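Local coordinates for protein exopolygalacturonase (PDB 2UVF) that probably cleaves galacturonic acid residues from the chain ends of pectin's polygalacturonate, as a family 28 glycoside hydrolase of the periplasm, at residues 385-390 / 416-421; 405-410 / 446-451; 437-442 / 464-469; 475-480 / 517-522. All blocks are in the same frame, centred on the assembly; numbering follows the deposited sequence. Where two conformers were deposited one is given.

In the fold
The four contacts lie along one parallel beta-helix, and each joins chain from different turns of it. Contacts 3 and 4 pair strands edge to edge by backbone bonds. Contact 2 spans the interior between strands of different faces, and contact 1 sets a loop against the corner after strand 383-386. Contacts 1, 2 and 3 are buried, whereas contact 4 is only partly so. Sugar is bound by Asn406 and Ala408 in contact 2 and by Gly441, Ser442 and Lys468 in contact 3. Strand 405-408 lies between 383-386 and 438-441. Apolar packing dominates contact 2, contacts 1 and 4 mix it with side-chain hydrogen bonds, and contact 3 is chiefly backbone bonding that turns polar at the sugar.

Contact 1: 385-390 / 416-421; sequences FGNSQN and QEQEPM
This is a buried contact at the edge of the parallel beta-helix, between the chain leaving strand 383-386 and the loop that leads into strand 421-427: Gln389 meets Glu419 and Pro420, and Met421 packs on Ser388 and Phe385. The amide of Gln389 lies flat on the carboxylate of Glu419, their planes 13° apart and their CD atoms 3.4 Å from each other. In its own plane the same amide gives NE2 to Pro420 O, at 2.9 Å and nearly straight (158°), which fixes its rotation. Glu419 OE1 accepts a hydrogen bond from His363. The Asn387 amide stacks on that of Gln418 (planes 27° apart), whose NE2 bonds to Ala415 O. With its CG anti to the backbone N, Met421 then bends so that SD rests 3.6 Å from Phe385 CB, and Ser388 N makes a weak bond to SD at 3.5 Å. The Met421 methyl CE comes to 3.2 Å from Ser388 O. Ser388 OG turns back to Gly386 O and is also bonded to Asn362 N. Around the contact, the Phe385 ring packs on strand 391-394, Ser388 touches strand 357-360, and Pro420 and Met421 lean on strand 448-459.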
loop_
_atom_site.group_PDB
_atom_site.type_symbol
_atom_site.label_atom_id
_atom_site.label_comp_id
_atom_site.label_asym_id
_atom_site.label_seq_id
_atom_site.Cartn_x
_atom_site.Cartn_y
_atom_site.Cartn_z
ATOM N N PHE A 385 3.277 -5.498 -1.429
ATOM C CA PHE A 385 4.204 -5.573 -2.545
ATOM C C PHE A 385 5.282 -6.617 -2.187
ATOM O O PHE A 385 5.979 -6.492 -1.177
ATOM C CB PHE A 385 4.806 -4.202 -2.877
ATOM C CG PHE A 385 3.825 -3.218 -3.477
ATOM C CD1 PHE A 385 3.272 -3.441 -4.739
ATOM C CD2 PHE A 385 3.471 -2.051 -2.782
ATOM C CE1 PHE A 385 2.357 -2.535 -5.302
ATOM C CE2 PHE A 385 2.564 -1.138 -3.335
ATOM C CZ PHE A 385 2.008 -1.382 -4.602
ATOM N N GLY A 386 5.375 -7.673 -2.996
ATOM C CA GLY A 386 6.262 -8.798 -2.696
ATOM C C GLY A 386 7.185 -9.169 -3.838
ATOM O O GLY A 386 6.728 -9.627 -4.896
ATOM N N ASN A 387 8.484 -8.976 -3.630
ATOM C CA ASN A 387 9.502 -9.261 -4.664
ATOM C C ASN A 387 9.128 -8.644 -6.008
ATOM O O ASN A 387 9.331 -9.247 -7.068
ATOM C CB ASN A 387 9.774 -10.786 -4.802
ATOM C CG ASN A 387 10.360 -11.386 -3.540
ATOM O OD1 ASN A 387 11.576 -11.509 -3.412
ATOM N ND2 ASN A 387 9.499 -11.717 -2.578
ATOM N N SER A 388 8.587 -7.425 -5.934
ATOM C CA SER A 388 8.087 -6.696 -7.094
ATOM C C SER A 388 9.015 -5.545 -7.463
ATOM O O SER A 388 9.949 -5.220 -6.732
ATOM C CB SER A 388 6.667 -6.186 -6.823
ATOM O OG SER A 388 5.793 -7.272 -6.627
ATOM N N GLN A 389 8.778 -4.935 -8.613
ATOM C CA GLN A 389 9.665 -3.861 -9.054
ATOM C C GLN A 389 8.923 -2.750 -9.748
ATOM O O GLN A 389 8.009 -3.000 -10.525
ATOM C CB GLN A 389 10.803 -4.407 -9.927
ATOM C CG GLN A 389 11.475 -5.640 -9.308
ATOM C CD GLN A 389 12.923 -5.797 -9.682
ATOM O OE1 GLN A 389 13.358 -5.372 -10.757
ATOM N NE2 GLN A 389 13.686 -6.417 -8.793
ATOM N N ASN A 390 9.324 -1.514 -9.446
ATOM C CA ASN A 390 8.706 -0.319 -10.034
ATOM C C ASN A 390 7.190 -0.255 -9.748
ATOM O O ASN A 390 6.371 -0.503 -10.622
ATOM C CB ASN A 390 9.053 -0.235 -11.539
ATOM C CG ASN A 390 8.577 1.046 -12.198
ATOM O OD1 ASN A 390 8.013 1.007 -13.294
ATOM N ND2 ASN A 390 8.809 2.188 -11.547
ATOM N N GLN A 416 17.084 -15.080 -2.203
ATOM C CA GLN A 416 17.614 -14.564 -3.487
ATOM C C GLN A 416 17.278 -15.397 -4.753
ATOM O O GLN A 416 17.620 -14.990 -5.869
ATOM C CB GLN A 416 19.126 -14.237 -3.388
ATOM C CG GLN A 416 20.037 -15.407 -2.995
ATOM C CD GLN A 416 20.052 -15.703 -1.492
ATOM O OE1 GLN A 416 19.052 -15.516 -0.797
ATOM N NE2 GLN A 416 21.194 -16.179 -0.992
ATOM N N GLU A 417 16.602 -16.537 -4.582
ATOM C CA GLU A 417 15.933 -17.235 -5.712
ATOM C C GLU A 417 14.944 -16.300 -6.441
ATOM O O GLU A 417 14.370 -16.651 -7.485
ATOM C CB GLU A 417 15.189 -18.495 -5.219
ATOM C CG GLU A 417 16.101 -19.673 -4.817
ATOM C CD GLU A 417 15.349 -20.836 -4.143
ATOM O OE1 GLU A 417 16.005 -21.612 -3.403
ATOM O OE2 GLU A 417 14.119 -20.983 -4.353
ATOM N N GLN A 418 14.766 -15.107 -5.867
ATOM C CA GLN A 418 13.759 -14.127 -6.288
ATOM C C GLN A 418 14.365 -12.715 -6.304
ATOM O O GLN A 418 15.332 -12.426 -5.594
ATOM C CB GLN A 418 12.537 -14.169 -5.341
ATOM C CG GLN A 418 12.480 -15.399 -4.391
ATOM C CD GLN A 418 11.557 -15.195 -3.198
ATOM O OE1 GLN A 418 10.339 -15.043 -3.367
ATOM N NE2 GLN A 418 12.124 -15.206 -1.988
ATOM N N GLU A 419 13.788 -11.862 -7.144
ATOM C CA GLU A 419 14.118 -10.435 -7.251
ATOM C C GLU A 419 14.091 -9.694 -5.922
ATOM O O GLU A 419 13.292 -10.015 -5.049
ATOM C CB GLU A 419 13.027 -9.772 -8.057
ATOM C CG GLU A 419 13.232 -9.599 -9.524
ATOM C CD GLU A 419 11.964 -9.056 -10.135
ATOM O OE1 GLU A 419 11.958 -8.774 -11.345
ATOM O OE2 GLU A 419 10.958 -8.924 -9.384
ATOM N N PRO A 420 14.923 -8.649 -5.777
ATOM C CA PRO A 420 14.651 -7.803 -4.629
ATOM C C PRO A 420 13.336 -7.016 -4.848
ATOM O O PRO A 420 12.918 -6.819 -6.004
ATOM C CB PRO A 420 15.874 -6.889 -4.578
ATOM C CG PRO A 420 16.355 -6.826 -5.963
ATOM C CD PRO A 420 16.079 -8.168 -6.559
ATOM N N MET A 421 12.667 -6.651 -3.744
ATOM C CA MET A 421 11.563 -5.688 -3.774
ATOM C C MET A 421 12.190 -4.301 -4.036
ATOM O O MET A 421 12.716 -3.670 -3.112
ATOM C CB MET A 421 10.784 -5.762 -2.444
ATOM C CG MET A 421 9.579 -4.824 -2.262
ATOM S SD MET A 421 8.274 -4.944 -3.488
ATOM C CE MET A 421 8.551 -3.422 -4.417
#

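Contact 2: 405-410 / 446-451; sequences INFAAG and AWIEDI. With ADA (alpha-D-galactopyranuronic acid), chain C.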
loop_
_atom_site.group_PDB
_atom_site.type_symbol
_atom_site.label_atom_id
_atom_site.label_comp_id
_atom_site.label_asym_id
_atom_site.label_seq_id
_atom_site.Cartn_x
_atom_site.Cartn_y
_atom_site.Cartn_z
ATOM N N ILE A 405 0.514 -0.150 3.659
ATOM C CA ILE A 405 1.331 -0.599 2.544
ATOM C C ILE A 405 2.489 -1.395 3.136
ATOM O O ILE A 405 3.224 -0.908 4.003
ATOM C CB ILE A 405 1.837 0.560 1.627
ATOM C CG1 ILE A 405 0.659 1.362 1.066
ATOM C CG2 ILE A 405 2.734 0.023 0.481
ATOM C CD1 ILE A 405 1.064 2.736 0.539
ATOM N N ASN A 406 2.598 -2.648 2.698
ATOM C CA ASN A 406 3.643 -3.523 3.182
ATOM C C ASN A 406 4.574 -3.917 2.045
ATOM O O ASN A 406 4.121 -4.150 0.927
ATOM C CB ASN A 406 3.020 -4.781 3.792
ATOM C CG ASN A 406 4.059 -5.710 4.368
ATOM O OD1 ASN A 406 4.539 -6.621 3.699
ATOM N ND2 ASN A 406 4.429 -5.469 5.603
ATOM N N PHE A 407 5.868 -3.989 2.334
ATOM C CA PHE A 407 6.853 -4.494 1.349
ATOM C C PHE A 407 7.513 -5.744 1.862
ATOM O O PHE A 407 7.977 -5.781 2.988
ATOM C CB PHE A 407 7.905 -3.445 1.011
ATOM C CG PHE A 407 7.329 -2.207 0.412
ATOM C CD1 PHE A 407 7.003 -2.166 -0.935
ATOM C CD2 PHE A 407 7.100 -1.077 1.207
ATOM C CE1 PHE A 407 6.462 -1.015 -1.483
ATOM C CE2 PHE A 407 6.562 0.071 0.661
ATOM C CZ PHE A 407 6.228 0.103 -0.687
ATOM N N ALA A 408 7.525 -6.774 1.035
ATOM C CA ALA A 408 8.086 -8.065 1.416
ATOM C C ALA A 408 9.125 -8.508 0.375
ATOM O O ALA A 408 8.954 -8.259 -0.817
ATOM C CB ALA A 408 6.987 -9.095 1.515
ATOM N N ALA A 409 10.173 -9.193 0.830
ATOM C CA ALA A 409 11.206 -9.683 -0.088
ATOM C C ALA A 409 11.696 -11.125 0.180
ATOM O O ALA A 409 12.758 -11.532 -0.299
ATOM C CB ALA A 409 12.351 -8.711 -0.143
ATOM N N GLY A 410 10.895 -11.901 0.907
ATOM C CA GLY A 410 11.214 -13.296 1.176
ATOM C C GLY A 410 11.879 -13.446 2.529
ATOM O O GLY A 410 12.067 -12.469 3.255
ATOM N N ALA A 446 15.272 -10.957 0.141
ATOM C CA ALA A 446 15.964 -10.551 -1.093
ATOM C C ALA A 446 16.318 -9.054 -1.157
ATOM O O ALA A 446 16.821 -8.576 -2.180
ATOM C CB ALA A 446 15.165 -10.970 -2.338
ATOM N N TRP A 447 16.084 -8.334 -0.060
ATOM C CA TRP A 447 16.263 -6.872 0.021
ATOM C C TRP A 447 15.009 -6.082 -0.378
ATOM O O TRP A 447 14.363 -6.375 -1.378
ATOM C CB TRP A 447 17.501 -6.375 -0.762
ATOM C CG TRP A 447 18.816 -6.677 -0.066
ATOM C CD1 TRP A 447 19.700 -7.676 -0.378
ATOM C CD2 TRP A 447 19.382 -5.986 1.068
ATOM N NE1 TRP A 447 20.777 -7.647 0.482
ATOM C CE2 TRP A 447 20.610 -6.622 1.376
ATOM C CE3 TRP A 447 18.971 -4.898 1.848
ATOM C CZ2 TRP A 447 21.430 -6.205 2.434
ATOM C CZ3 TRP A 447 19.787 -4.478 2.896
ATOM C CH2 TRP A 447 21.004 -5.131 3.179
ATOM N N ILE A 448 14.675 -5.097 0.446
ATOM C CA ILE A 448 13.676 -4.085 0.107
ATOM C C ILE A 448 14.419 -2.775 -0.113
ATOM O O ILE A 448 15.217 -2.356 0.728
ATOM C CB ILE A 448 12.593 -3.928 1.226
ATOM C CG1 ILE A 448 11.795 -5.234 1.380
ATOM C CG2 ILE A 448 11.668 -2.723 0.925
ATOM C CD1 ILE A 448 11.241 -5.488 2.760
ATOM N N GLU A 449 14.178 -2.124 -1.244
ATOM C CA GLU A 449 15.037 -1.006 -1.600
ATOM C C GLU A 449 14.407 -0.014 -2.577
ATOM O O GLU A 449 13.490 -0.354 -3.324
ATOM C CB GLU A 449 16.348 -1.546 -2.184
ATOM C CG GLU A 449 16.171 -2.236 -3.535
ATOM C CD GLU A 449 17.363 -3.099 -3.941
ATOM O OE1 GLU A 449 18.284 -3.316 -3.115
ATOM O OE2 GLU A 449 17.352 -3.560 -5.096
ATOM N N ASP A 450 14.953 1.205 -2.567
ATOM C CA ASP A 450 14.550 2.281 -3.468
ATOM C C ASP A 450 13.085 2.638 -3.258
ATOM O O ASP A 450 12.312 2.641 -4.208
ATOM C CB ASP A 450 14.791 1.929 -4.951
ATOM C CG ASP A 450 16.217 1.416 -5.250
ATOM O OD1 ASP A 450 17.158 1.585 -4.427
ATOM O OD2 ASP A 450 16.384 0.846 -6.366
ATOM N N ILE A 451 12.739 2.955 -2.011
ATOM C CA ILE A 451 11.371 3.260 -1.579
ATOM C C ILE A 451 11.266 4.758 -1.265
ATOM O O ILE A 451 12.006 5.269 -0.423
ATOM C CB ILE A 451 10.978 2.447 -0.279
ATOM C CG1 ILE A 451 11.326 0.937 -0.363
ATOM C CG2 ILE A 451 9.525 2.662 0.110
ATOM C CD1 ILE A 451 10.659 0.130 -1.521
HETATM C C1 ADA C . 4.214 -11.020 6.421
HETATM C C2 ADA C . 4.585 -10.110 5.232
HETATM C C3 ADA C . 3.326 -9.948 4.359
HETATM C C4 ADA C . 2.833 -11.343 3.862
HETATM C C5 ADA C . 2.544 -12.253 5.076
HETATM C C6 ADA C . 2.070 -13.709 4.812
HETATM O O2 ADA C . 5.098 -8.841 5.683
HETATM O O3 ADA C . 3.570 -9.053 3.277
HETATM O O4 ADA C . 3.789 -11.957 2.992
HETATM O O5 ADA C . 3.698 -12.314 5.969
HETATM O O6B ADA C . 2.662 -14.609 5.448
HETATM O O6A ADA C . 1.128 -13.909 4.007
#
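Phe407 meets Ile448 and Ile451 in the apolar interior of the beta-helix, between strands 405-408 and 448-451. These segments do not pair: their axes come no closer than 8.1 Å and their directions differ by 132°, as expected of strands on different faces of the coil. Ile451 places CD1 above the middle of the Phe407 ring, 4.3 Å from its centroid, a CH-pi contact made possible by two successive bends in the isoleucine (chi1 -48°, chi2 -59°). Its other branch, CG2, lies 4.0 Å from Phe407 CE2. Ile448 lies against one side of Phe407: its CG2 packs on Phe407 CB at 3.8 Å, and its CD1 comes to 3.3 Å from Phe407 O. CG1 of the same residue touches the methyl of Ala409. A single backbone hydrogen bond closes the end of the contact, Ala446 N to Ala409 O at 2.6 Å. On the reverse side of the strand, Asn406 and Ala408 face the sugar. Galacturonate O3 donates to Asn406 OD1 at 2.7 Å, and O2 lies 3.0 Å from that oxygen, although its proton has another acceptor within range. His355 and Arg240 add further bonds to the same sugar. Alternation along one short strand, hydrophobic side chains inward and sugar-binding ones outward, is characteristic of the right-handed parallel beta-helix of family 28, whose binding cleft is built on the outer surface of the coil.

Contact 3: 437-442 / 464-469; sequences AIVTGS and GLRAKS. With ADA (alpha-D-galactopyranuronic acid), chain B.
Ile438 and Thr440 exchange backbone hydrogen bonds with Gly464, Arg466 and Lys468 in a regular parallel ladder. Ile438 N gives to Gly464 O at 3.0 Å, and Arg466 N returns to Ile438 O at 2.8 Å. One step on, Thr440 N gives to Arg466 O at 2.8 Å and Lys468 N to Thr440 O at 3.0 Å. The peptide groups of Val439 turn the other way and bond with Ile405 and Phe407, just as Leu465 bonds with Val494, so donors and acceptors here are used on both flanks. Such in-register stacking of neighbouring turns is the hallmark of the parallel beta-helix. Beyond Thr440 the pattern becomes irregular: the peptide before Gly441 is cis, and the approach of Ser442 N to Lys468 O is weak and doubtful. Thr440 OG1 is buried without a polar partner in the model. Set between its backbone N and carbonyl carbon (chi1 70°), it abuts Ala467 CB at 3.4 Å. On the same face, Ile438 CG2 and Leu465 CD1 pack against each other. Arg466 NH1 has a weak bond to Thr498. Lys468 bends past Ser442, its CD 3.5 Å from Ser442 CB, and brings NZ to 3.5 Å from O5 of the chain B galacturonate, with Asp403 as a long, weak ion-pair partner. That sugar's carboxylate lies beside Gly441 and Ser442, and Asp402 bonds to the same sugar. Gly441 O makes a weak bond to O2 of the neighbouring galacturonate (chain C). Ser469 OG is occupied by Thr444.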
loop_
_atom_site.group_PDB
_atom_site.type_symbol
_atom_site.label_atom_id
_atom_site.label_comp_id
_atom_site.label_asym_id
_atom_site.label_seq_id
_atom_site.Cartn_x
_atom_site.Cartn_y
_atom_site.Cartn_z
ATOM N N ALA A 437 1.782 3.042 8.107
ATOM C CA ALA A 437 1.571 3.610 6.778
ATOM C C ALA A 437 2.497 2.939 5.775
ATOM O O ALA A 437 2.045 2.399 4.761
ATOM C CB ALA A 437 1.807 5.114 6.787
ATOM N N ILE A 438 3.796 2.998 6.075
ATOM C CA ILE A 438 4.829 2.449 5.207
ATOM C C ILE A 438 5.606 1.423 6.008
ATOM O O ILE A 438 6.247 1.764 6.997
ATOM C CB ILE A 438 5.754 3.566 4.635
ATOM C CG1 ILE A 438 4.914 4.677 3.962
ATOM C CG2 ILE A 438 6.869 2.980 3.718
ATOM C CD1 ILE A 438 4.133 4.231 2.727
ATOM N N VAL A 439 5.500 0.163 5.588
ATOM C CA VAL A 439 6.058 -0.956 6.326
ATOM C C VAL A 439 7.024 -1.753 5.459
ATOM O O VAL A 439 6.628 -2.273 4.422
ATOM C CB VAL A 439 4.955 -1.891 6.877
ATOM C CG1 VAL A 439 5.585 -2.972 7.778
ATOM C CG2 VAL A 439 3.922 -1.078 7.635
ATOM N N THR A 440 8.291 -1.814 5.885
ATOM C CA THR A 440 9.333 -2.627 5.240
ATOM C C THR A 440 9.949 -3.640 6.237
ATOM O O THR A 440 10.702 -3.234 7.096
ATOM C CB THR A 440 10.531 -1.737 4.744
ATOM O OG1 THR A 440 11.248 -1.244 5.876
ATOM C CG2 THR A 440 10.099 -0.544 3.918
ATOM N N GLY A 441 9.614 -4.926 6.238
ATOM C CA GLY A 441 8.308 -5.484 5.963
ATOM C C GLY A 441 8.237 -6.647 6.938
ATOM O O GLY A 441 7.177 -7.187 7.183
ATOM N N SER A 442 9.403 -6.966 7.514
ATOM C CA SER A 442 9.746 -8.199 8.298
ATOM C C SER A 442 10.306 -9.291 7.396
ATOM O O SER A 442 11.382 -9.811 7.667
ATOM C CB SER A 442 8.640 -8.737 9.201
ATOM O OG SER A 442 8.782 -10.142 9.377
ATOM N N GLY A 464 4.112 5.760 11.363
ATOM C CA GLY A 464 4.425 6.295 10.030
ATOM C C GLY A 464 5.314 5.361 9.210
ATOM O O GLY A 464 4.917 4.843 8.178
ATOM N N LEU A 465 6.531 5.150 9.679
ATOM C CA LEU A 465 7.483 4.329 8.978
ATOM C C LEU A 465 7.880 3.200 9.906
ATOM O O LEU A 465 8.383 3.438 11.009
ATOM C CB LEU A 465 8.694 5.157 8.526
ATOM C CG LEU A 465 9.845 4.437 7.829
ATOM C CD1 LEU A 465 9.383 3.653 6.614
ATOM C CD2 LEU A 465 10.937 5.446 7.434
ATOM N N ARG A 466 7.619 1.965 9.476
ATOM C CA ARG A 466 7.893 0.770 10.278
ATOM C C ARG A 466 8.812 -0.186 9.514
ATOM O O ARG A 466 8.460 -0.676 8.453
ATOM C CB ARG A 466 6.578 0.073 10.693
ATOM C CG ARG A 466 6.715 -1.315 11.385
ATOM C CD ARG A 466 7.437 -1.272 12.740
ATOM N NE ARG A 466 6.905 -2.265 13.683
ATOM C CZ ARG A 466 7.621 -2.907 14.609
ATOM N NH1 ARG A 466 8.928 -2.698 14.717
ATOM N NH2 ARG A 466 7.030 -3.785 15.415
ATOM N N ALA A 467 9.997 -0.418 10.068
ATOM C CA ALA A 467 11.023 -1.274 9.459
ATOM C C ALA A 467 11.343 -2.367 10.450
ATOM O O ALA A 467 11.909 -2.114 11.522
ATOM C CB ALA A 467 12.304 -0.479 9.056
ATOM N N LYS A 468 10.937 -3.580 10.093
ATOM C CA LYS A 468 11.034 -4.751 10.973
ATOM C C LYS A 468 11.759 -5.890 10.274
ATOM O O LYS A 468 11.553 -6.119 9.088
ATOM C CB LYS A 468 9.638 -5.205 11.448
ATOM C CG LYS A 468 8.479 -4.648 10.606
ATOM C CD LYS A 468 7.407 -5.683 10.271
ATOM C CE LYS A 468 6.196 -5.630 11.177
ATOM N NZ LYS A 468 4.982 -6.154 10.448
ATOM N N SER A 469 12.624 -6.586 11.009
ATOM C CA SER A 469 13.236 -7.828 10.515
ATOM C C SER A 469 13.690 -8.675 11.691
ATOM O O SER A 469 13.445 -8.304 12.845
ATOM C CB SER A 469 14.417 -7.539 9.589
ATOM O OG SER A 469 14.783 -8.692 8.856
HETATM C C1 ADA B . 1.359 -8.556 9.498
HETATM C C2 ADA B . 0.911 -9.353 8.255
HETATM C C3 ADA B . 1.254 -10.835 8.531
HETATM C C4 ADA B . 2.784 -10.940 8.413
HETATM C C5 ADA B . 3.365 -10.071 9.544
HETATM C C6 ADA B . 4.910 -10.039 9.484
HETATM O O1 ADA B . 0.775 -9.043 10.742
HETATM O O2 ADA B . -0.445 -9.152 7.929
HETATM O O3 ADA B . 0.532 -11.764 7.685
HETATM O O4 ADA B . 3.180 -10.328 7.160
HETATM O O5 ADA B . 2.814 -8.683 9.530
HETATM O O6B ADA B . 5.453 -9.199 8.721
HETATM O O6A ADA B . 5.543 -10.851 10.206
#

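Contact 4: 475-480 / 517-522; sequences GGARNV and AQFYDF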
loop_
_atom_site.group_PDB
_atom_site.type_symbol
_atom_site.label_atom_id
_atom_site.label_comp_id
_atom_site.label_asym_id
_atom_site.label_seq_id
_atom_site.Cartn_x
_atom_site.Cartn_y
_atom_site.Cartn_z
ATOM N N GLY A 475 18.905 -10.327 4.521
ATOM C CA GLY A 475 18.593 -9.184 3.670
ATOM C C GLY A 475 18.473 -7.903 4.482
ATOM O O GLY A 475 19.375 -7.554 5.254
ATOM N N GLY A 476 17.348 -7.215 4.322
ATOM C CA GLY A 476 17.109 -5.958 5.003
ATOM C C GLY A 476 16.446 -4.959 4.077
ATOM O O GLY A 476 15.896 -5.320 3.041
ATOM N N ALA A 477 16.480 -3.697 4.478
ATOM C CA ALA A 477 15.955 -2.604 3.664
ATOM C C ALA A 477 16.994 -1.497 3.594
ATOM O O ALA A 477 17.716 -1.220 4.562
ATOM C CB ALA A 477 14.632 -2.087 4.228
ATOM N N ARG A 478 17.094 -0.901 2.420
ATOM C CA ARG A 478 18.060 0.140 2.161
ATOM C C ARG A 478 17.461 1.150 1.207
ATOM O O ARG A 478 16.501 0.851 0.492
ATOM C CB ARG A 478 19.362 -0.440 1.586
ATOM C CG ARG A 478 19.244 -1.202 0.270
ATOM C CD ARG A 478 20.543 -1.994 0.028
ATOM N NE ARG A 478 20.500 -2.896 -1.129
ATOM C CZ ARG A 478 21.346 -3.913 -1.310
ATOM N NH1 ARG A 478 22.307 -4.173 -0.423
ATOM N NH2 ARG A 478 21.227 -4.693 -2.378
ATOM N N ASN A 479 18.046 2.345 1.204
ATOM C CA ASN A 479 17.579 3.461 0.388
ATOM C C ASN A 479 16.057 3.694 0.472
ATOM O O ASN A 479 15.343 3.656 -0.524
ATOM C CB ASN A 479 18.094 3.349 -1.045
ATOM C CG ASN A 479 17.811 4.591 -1.848
ATOM O OD1 ASN A 479 17.763 5.700 -1.297
ATOM N ND2 ASN A 479 17.583 4.423 -3.150
ATOM N N VAL A 480 15.597 3.927 1.699
ATOM C CA VAL A 480 14.191 4.204 2.007
ATOM C C VAL A 480 14.098 5.671 2.455
ATOM O O VAL A 480 14.801 6.080 3.382
ATOM C CB VAL A 480 13.658 3.235 3.121
ATOM C CG1 VAL A 480 12.355 3.733 3.715
ATOM C CG2 VAL A 480 13.492 1.798 2.590
ATOM N N ALA A 517 20.411 -9.838 8.734
ATOM C CA ALA A 517 19.570 -8.723 8.301
ATOM C C ALA A 517 20.079 -7.397 8.843
ATOM O O ALA A 517 20.681 -7.344 9.923
ATOM C CB ALA A 517 18.110 -8.948 8.713
ATOM N N GLN A 518 19.818 -6.334 8.084
ATOM C CA GLN A 518 20.295 -4.990 8.409
ATOM C C GLN A 518 19.484 -3.902 7.705
ATOM O O GLN A 518 19.047 -4.066 6.565
ATOM C CB GLN A 518 21.789 -4.849 8.074
ATOM C CG GLN A 518 22.144 -5.180 6.616
ATOM C CD GLN A 518 23.605 -5.607 6.416
ATOM O OE1 GLN A 518 24.534 -4.843 6.690
ATOM N NE2 GLN A 518 23.802 -6.826 5.914
ATOM N N PHE A 519 19.292 -2.792 8.409
ATOM C CA PHE A 519 18.691 -1.596 7.840
ATOM C C PHE A 519 19.736 -0.491 7.765
ATOM O O PHE A 519 20.436 -0.215 8.739
ATOM C CB PHE A 519 17.489 -1.144 8.672
ATOM C CG PHE A 519 16.375 -2.153 8.733
ATOM C CD1 PHE A 519 15.616 -2.446 7.597
ATOM C CD2 PHE A 519 16.074 -2.802 9.931
ATOM C CE1 PHE A 519 14.587 -3.380 7.644
ATOM C CE2 PHE A 519 15.044 -3.724 9.996
ATOM C CZ PHE A 519 14.297 -4.019 8.849
ATOM N N TYR A 520 19.866 0.107 6.588
ATOM C CA TYR A 520 20.782 1.223 6.398
ATOM C C TYR A 520 20.335 2.168 5.276
ATOM O O TYR A 520 19.590 1.776 4.363
ATOM C CB TYR A 520 22.240 0.744 6.226
ATOM C CG TYR A 520 22.557 0.039 4.933
ATOM C CD1 TYR A 520 22.913 0.761 3.796
ATOM C CD2 TYR A 520 22.524 -1.360 4.851
ATOM C CE1 TYR A 520 23.200 0.111 2.594
ATOM C CE2 TYR A 520 22.815 -2.018 3.653
ATOM C CZ TYR A 520 23.153 -1.276 2.536
ATOM O OH TYR A 520 23.434 -1.918 1.347
ATOM N N ASP A 521 20.799 3.415 5.352
ATOM C CA ASP A 521 20.479 4.423 4.349
ATOM C C ASP A 521 18.963 4.719 4.383
ATOM O O ASP A 521 18.231 4.475 3.423
ATOM C CB ASP A 521 20.997 3.991 2.963
ATOM C CG ASP A 521 20.851 5.066 1.910
ATOM O OD1 ASP A 521 20.803 6.265 2.271
ATOM O OD2 ASP A 521 20.772 4.702 0.708
ATOM N N PHE A 522 18.521 5.214 5.538
ATOM C CA PHE A 522 17.149 5.664 5.768
ATOM C C PHE A 522 17.183 7.160 5.989
ATOM O O PHE A 522 18.006 7.675 6.742
ATOM C CB PHE A 522 16.537 5.002 7.010
ATOM C CG PHE A 522 15.840 3.688 6.738
ATOM C CD1 PHE A 522 16.469 2.665 6.026
ATOM C CD2 PHE A 522 14.544 3.465 7.223
ATOM C CE1 PHE A 522 15.818 1.459 5.788
ATOM C CE2 PHE A 522 13.890 2.245 6.988
ATOM C CZ PHE A 522 14.527 1.253 6.276
#
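Arg478 and Tyr520 lie side by side on the outer face of two parallel strands from adjacent turns of the beta-helix and point the same way. Arg478 CB lies over one face of the tyrosine ring in a CH-pi contact, 4.1 Å from its centroid and displaced toward the rim. Beyond CG the arginine runs extended along the ring, and NH1 bonds to Tyr520 OH at 3.1 Å; the guanidinium is turned 64° from the ring plane, and the hydroxyl lies at the guanidinium edge, somewhat out of its plane. Arg478 NE makes a salt bridge to Glu449, Trp447 adds a cation-pi contact, and Tyr520 has its own cation-pi partner in Arg552. Asn479 and Asp521 also run alongside each other, their amide and carboxylate planes 7° apart; Asn479 ND2 is bonded to Asp450. The inner face is hydrophobic. Val480 CB sits over the centre of the Phe522 ring, 3.8 Å from its centroid, while Ala477 CB meets Phe519 at the ring edge, 3.5 Å from CD1. Phe522 turns its edge to Ala477, CE1 3.5 Å from Ala477 O. Backbone bonds run in step beneath: Gln518 N to Gly475 O at 3.1 Å, Tyr520 N to Ala477 O at 3.2 Å and Val480 N to Asp521 O at 3.2 Å. Gly476, at phi 139°, lies with CA against Gln518 O, leaving no room for a CB. CH-pi and apolar contacts thus line the inner face, while polar and aromatic side chains lie together on the partly exposed outer face, where Glu449 probably balances the arginine's charge.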